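Local coordinates for ThiJ/PfpI family protein (Pseudomonas syringae pv. tomato, PDB 3EWN) that is of unknown function but belongs to the DJ-1/PfpI family of the class I glutamine amidotransferase-like clan, at residues Q25-Y31 / L85-P91; L136-T142 / F154-T159. All blocks are in the same frame, centred on the assembly; numbering follows the deposited sequence.

In the fold
From the N terminus the chain first enters strand 25-29, inside the main sheet, passes through helix 36-46 and strand 53-58, which pairs along the other edge of 25-29, and returns through short strands to 87-90. Interaction 1 closes that long loop by seating 87-90 beside 25-29. The chain then adds strand 119-123 next to 87-90 and runs through helix 126-132 to Leu136. Interaction 2 closes a much shorter loop, pairing 140-141 with 157-158 in a small parallel sheet near strands 163-166 and 169-172. The two loops follow in series, neither nesting nor crossing; the centres of interaction 1 and interaction 2 lie about 19 Å apart.

Interaction 1: Q25-Y31 / L85-P91; sequences QIAMLVY and LTVLFAP
Thr86 meets the start of strand 25-29 twice over. With chi1 at -55° its OG1 lies beside its own backbone N, and hydroxyl and amide face Gln25 together: OG1 takes an almost straight hydrogen bond from Gln25 N at 2.9 Å, while Thr86 N, in the plane of the Gln25 carbonyl, gives one to Gln25 O at 2.7 Å. Val87 N is a second donor to Gln25 O, which is therefore gripped by two amides. From here the parallel pairing runs regularly: Ala27 N bonds to Val87 O, Phe89 N to Ala27 O and Leu29 N to Phe89 O. On one face of the sheet Ile26 and Val87 lie side by side, and farther along the selenomethionine Met28 lays its terminal methyl over the Phe89 ring, a CH-pi contact with CE 4.1 Å from the ring centroid and displaced toward the rim. On the other face Ala27 CB sits tightly against Leu85 CD1, at 3.4 Å. These two strands lie inside the mostly parallel main sheet of the DJ-1/PfpI alpha/beta fold, flanked by strands 53-58 and 119-123. At the C-terminal end Tyr31 OH donates to Pro91 O at 2.7 Å from above the carbonyl plane, and Tyr31 CE2 passes Pro91 CG. Farther out, Thr97 OG1 also hydrogen-bonds Tyr31 OH, and Tyr55 OH engages Gln25 OE1. Helix 36-46 covers Met28 with His43 and Phe46, while Thr121 and Val123 pack on Phe89.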
# COMPACT_ATOMS: atom_id res chain seq x y z
N GLN A 25 18.01 -9.58 5.57
CA GLN A 25 18.47 -8.78 4.44
C GLN A 25 17.37 -9.00 3.41
O GLN A 25 17.23 -10.09 2.88
CB GLN A 25 19.80 -9.32 3.90
CG GLN A 25 20.93 -9.29 4.92
CD GLN A 25 21.24 -7.89 5.40
OE1 GLN A 25 21.41 -6.97 4.60
NE2 GLN A 25 21.32 -7.72 6.72
N ILE A 26 16.62 -7.94 3.12
CA ILE A 26 15.49 -8.04 2.21
C ILE A 26 15.64 -7.15 0.99
O ILE A 26 15.73 -5.92 1.11
CB ILE A 26 14.18 -7.66 2.96
CG1 ILE A 26 13.99 -8.61 4.15
CG2 ILE A 26 12.99 -7.71 2.03
CD1 ILE A 26 12.95 -8.16 5.16
N ALA A 27 15.67 -7.76 -0.19
CA ALA A 27 15.80 -7.00 -1.43
C ALA A 27 14.47 -6.98 -2.18
O ALA A 27 13.91 -8.02 -2.50
CB ALA A 27 16.89 -7.61 -2.32
N MSE A 28 13.98 -5.77 -2.46
CA MSE A 28 12.72 -5.60 -3.17
C MSE A 28 12.97 -4.89 -4.50
O MSE A 28 13.38 -3.74 -4.53
CB MSE A 28 11.75 -4.79 -2.30
CG MSE A 28 11.56 -5.39 -0.90
SE MSE A 28 10.32 -4.45 0.24
CE MSE A 28 8.69 -5.26 -0.36
N LEU A 29 12.72 -5.61 -5.59
CA LEU A 29 12.92 -5.07 -6.92
C LEU A 29 11.86 -4.02 -7.26
O LEU A 29 10.69 -4.18 -6.92
CB LEU A 29 12.85 -6.19 -7.96
CG LEU A 29 12.93 -5.79 -9.43
CD1 LEU A 29 14.36 -5.39 -9.79
CD2 LEU A 29 12.49 -6.97 -10.30
N VAL A 30 12.28 -2.94 -7.92
CA VAL A 30 11.36 -1.91 -8.37
C VAL A 30 11.75 -1.61 -9.80
O VAL A 30 12.90 -1.77 -10.18
CB VAL A 30 11.42 -0.60 -7.52
CG1 VAL A 30 10.97 -0.89 -6.10
CG2 VAL A 30 12.81 0.01 -7.56
N TYR A 31 10.78 -1.19 -10.61
CA TYR A 31 11.03 -0.89 -12.01
C TYR A 31 9.95 0.03 -12.54
O TYR A 31 8.87 0.13 -11.96
CB TYR A 31 11.09 -2.19 -12.82
CG TYR A 31 9.91 -3.12 -12.59
CD1 TYR A 31 8.69 -2.92 -13.24
CD2 TYR A 31 10.01 -4.20 -11.71
CE1 TYR A 31 7.60 -3.77 -13.02
CE2 TYR A 31 8.93 -5.05 -11.48
CZ TYR A 31 7.73 -4.83 -12.14
OH TYR A 31 6.66 -5.67 -11.93
N LEU A 85 20.83 -12.95 0.38
CA LEU A 85 19.65 -12.32 0.98
C LEU A 85 18.76 -13.27 1.76
O LEU A 85 18.75 -14.48 1.53
CB LEU A 85 18.81 -11.70 -0.14
CG LEU A 85 19.50 -10.67 -1.04
CD1 LEU A 85 18.72 -10.52 -2.34
CD2 LEU A 85 19.62 -9.35 -0.31
N THR A 86 18.00 -12.71 2.70
CA THR A 86 17.05 -13.50 3.47
C THR A 86 15.83 -13.61 2.57
O THR A 86 15.21 -14.68 2.45
CB THR A 86 16.64 -12.77 4.76
OG1 THR A 86 17.81 -12.44 5.51
CG2 THR A 86 15.73 -13.66 5.60
N VAL A 87 15.49 -12.50 1.92
CA VAL A 87 14.34 -12.46 1.02
C VAL A 87 14.58 -11.69 -0.27
O VAL A 87 15.14 -10.60 -0.26
CB VAL A 87 13.11 -11.81 1.70
CG1 VAL A 87 11.94 -11.79 0.73
CG2 VAL A 87 12.75 -12.57 2.97
N LEU A 88 14.17 -12.29 -1.39
CA LEU A 88 14.27 -11.64 -2.70
C LEU A 88 12.80 -11.46 -3.05
O LEU A 88 12.02 -12.40 -2.94
CB LEU A 88 14.94 -12.55 -3.72
CG LEU A 88 15.01 -12.00 -5.16
CD1 LEU A 88 15.76 -10.67 -5.20
CD2 LEU A 88 15.69 -13.02 -6.05
N PHE A 89 12.41 -10.26 -3.47
CA PHE A 89 11.01 -9.98 -3.78
C PHE A 89 10.80 -9.19 -5.06
O PHE A 89 11.57 -8.28 -5.36
CB PHE A 89 10.39 -9.20 -2.61
CG PHE A 89 9.04 -8.61 -2.91
CD1 PHE A 89 7.88 -9.33 -2.64
CD2 PHE A 89 8.93 -7.34 -3.46
CE1 PHE A 89 6.62 -8.79 -2.91
CE2 PHE A 89 7.68 -6.79 -3.74
CZ PHE A 89 6.52 -7.51 -3.47
N ALA A 90 9.74 -9.53 -5.79
CA ALA A 90 9.41 -8.81 -7.02
C ALA A 90 7.94 -8.44 -7.06
O ALA A 90 7.07 -9.29 -6.86
CB ALA A 90 9.76 -9.65 -8.24
N PRO A 91 7.64 -7.15 -7.30
CA PRO A 91 6.25 -6.67 -7.38
C PRO A 91 5.74 -6.83 -8.81
O PRO A 91 6.52 -7.14 -9.72
CB PRO A 91 6.38 -5.20 -6.98
CG PRO A 91 7.68 -4.82 -7.62
CD PRO A 91 8.58 -6.01 -7.28

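Interaction 2: L136-T142 / F154-T159; sequences LKGYKAT and FGAIPT
With chi1 of -76° Lys140 CG stands anti to its own carbonyl carbon, and with chi1 of -50° Thr159 OG1 does likewise, a pairing that sets the hydroxyl against the lysine's aliphatic chain. The bend at Lys140 chi3 (59°) turns the end of the chain back over the threonine, with CE 3.5 Å from Thr159 OG1 and 3.8 Å from Thr159 CG2; Lys140 CB already lies 3.4 Å from the same OG1. Lys140 begins one strand of a small parallel two-stranded sheet, 140-141 with 157-158, separate from the main sheet of the DJ-1/PfpI fold, and Thr159 follows directly after the other. Its backbone bonds are Ile157 N to Tyr139 O, Ala141 N to Ile157 O and Thr159 N to Ala141 O. Beside the lysine, Ile157 CB packs against Lys140 CG. A type II turn from Leu136 to Tyr139 leads into the first strand; Gly138, whose backbone conformation suits glycine, gives its N-H to Gly155 O at 2.7 Å. At the start of the turn Leu136 CB touches Ala156 CB at 3.7 Å, and a water bridges Leu136 N to Phe154 O. Strands 163-166 and 169-172 and neighbouring residues adjoin the pair: Asp166 OD2 accepts from Lys140 N, Tyr139 makes cation-pi contacts with Arg167 and Arg169, and Thr142 OG1 hydrogen-bonds Ala161 O. Ile157 O is held from opposite faces of its plane, by Ala141 N and by Thr159 OG1. The hydroxyl bond, Thr159 OG1 to Ile157 O, measures 2.9 Å.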
# COMPACT_ATOMS: atom_id res chain seq x y z
N LEU A 136 11.04 -20.65 -10.83
CA LEU A 136 9.83 -21.40 -10.49
C LEU A 136 9.76 -22.76 -11.18
O LEU A 136 8.67 -23.23 -11.51
CB LEU A 136 8.59 -20.58 -10.84
CG LEU A 136 8.44 -19.19 -10.20
CD1 LEU A 136 7.21 -18.51 -10.79
CD2 LEU A 136 8.31 -19.32 -8.69
N LYS A 137 10.90 -23.39 -11.40
CA LYS A 137 10.94 -24.69 -12.06
C LYS A 137 10.38 -25.77 -11.15
O LYS A 137 11.04 -26.21 -10.21
CB LYS A 137 12.38 -25.04 -12.47
CG LYS A 137 13.00 -24.07 -13.46
CD LYS A 137 14.39 -24.52 -13.88
CE LYS A 137 15.07 -23.48 -14.74
NZ LYS A 137 14.22 -23.10 -15.91
N GLY A 138 9.15 -26.19 -11.44
CA GLY A 138 8.50 -27.22 -10.65
C GLY A 138 7.86 -26.70 -9.37
O GLY A 138 7.42 -27.48 -8.54
N TYR A 139 7.80 -25.38 -9.23
CA TYR A 139 7.22 -24.76 -8.04
C TYR A 139 5.79 -24.28 -8.22
O TYR A 139 5.45 -23.72 -9.26
CB TYR A 139 8.06 -23.55 -7.61
CG TYR A 139 9.39 -23.91 -7.01
CD1 TYR A 139 9.52 -24.13 -5.64
CD2 TYR A 139 10.52 -24.06 -7.81
CE1 TYR A 139 10.74 -24.50 -5.09
CE2 TYR A 139 11.73 -24.43 -7.28
CZ TYR A 139 11.85 -24.65 -5.92
OH TYR A 139 13.06 -25.01 -5.39
N LYS A 140 4.95 -24.51 -7.21
CA LYS A 140 3.58 -24.03 -7.26
C LYS A 140 3.71 -22.53 -7.01
O LYS A 140 4.56 -22.09 -6.24
CB LYS A 140 2.74 -24.66 -6.14
CG LYS A 140 2.35 -26.09 -6.39
CD LYS A 140 1.70 -26.70 -5.15
CE LYS A 140 0.47 -25.94 -4.70
NZ LYS A 140 -0.09 -26.51 -3.44
N ALA A 141 2.87 -21.74 -7.68
CA ALA A 141 2.92 -20.30 -7.51
C ALA A 141 1.65 -19.67 -8.03
O ALA A 141 0.98 -20.22 -8.90
CB ALA A 141 4.13 -19.73 -8.24
N THR A 142 1.31 -18.51 -7.48
CA THR A 142 0.12 -17.80 -7.90
C THR A 142 0.54 -16.48 -8.56
O THR A 142 1.73 -16.22 -8.72
CB THR A 142 -0.83 -17.53 -6.71
OG1 THR A 142 -2.04 -16.92 -7.18
CG2 THR A 142 -0.18 -16.61 -5.69
N PHE A 154 6.84 -21.21 -17.62
CA PHE A 154 8.14 -21.07 -16.97
C PHE A 154 8.46 -22.30 -16.14
O PHE A 154 9.44 -22.32 -15.41
CB PHE A 154 8.16 -19.83 -16.07
CG PHE A 154 7.94 -18.54 -16.80
CD1 PHE A 154 8.81 -18.12 -17.79
CD2 PHE A 154 6.86 -17.73 -16.46
CE1 PHE A 154 8.61 -16.90 -18.45
CE2 PHE A 154 6.65 -16.51 -17.12
CZ PHE A 154 7.53 -16.10 -18.11
N GLY A 155 7.60 -23.32 -16.24
CA GLY A 155 7.82 -24.54 -15.49
C GLY A 155 7.16 -24.56 -14.13
O GLY A 155 7.36 -25.50 -13.35
N ALA A 156 6.36 -23.54 -13.83
CA ALA A 156 5.67 -23.47 -12.56
C ALA A 156 4.33 -24.18 -12.63
O ALA A 156 3.88 -24.58 -13.71
CB ALA A 156 5.46 -22.01 -12.15
N ILE A 157 3.71 -24.37 -11.48
CA ILE A 157 2.41 -25.02 -11.40
C ILE A 157 1.45 -23.94 -10.93
O ILE A 157 1.40 -23.61 -9.74
CB ILE A 157 2.41 -26.19 -10.39
CG1 ILE A 157 3.42 -27.25 -10.83
CG2 ILE A 157 1.02 -26.80 -10.29
CD1 ILE A 157 3.61 -28.36 -9.82
N PRO A 158 0.69 -23.35 -11.86
CA PRO A 158 -0.27 -22.30 -11.49
C PRO A 158 -1.22 -22.82 -10.42
O PRO A 158 -1.86 -23.85 -10.60
CB PRO A 158 -0.98 -22.00 -12.81
CG PRO A 158 0.10 -22.26 -13.82
CD PRO A 158 0.70 -23.55 -13.32
N THR A 159 -1.30 -22.10 -9.30
CA THR A 159 -2.16 -22.48 -8.18
C THR A 159 -3.09 -21.33 -7.80
O THR A 159 -2.62 -20.22 -7.52
CB THR A 159 -1.30 -22.85 -6.96
OG1 THR A 159 -0.28 -23.78 -7.35
CG2 THR A 159 -2.16 -23.48 -5.87
O HOH W 1 10.91 -20.57 -13.77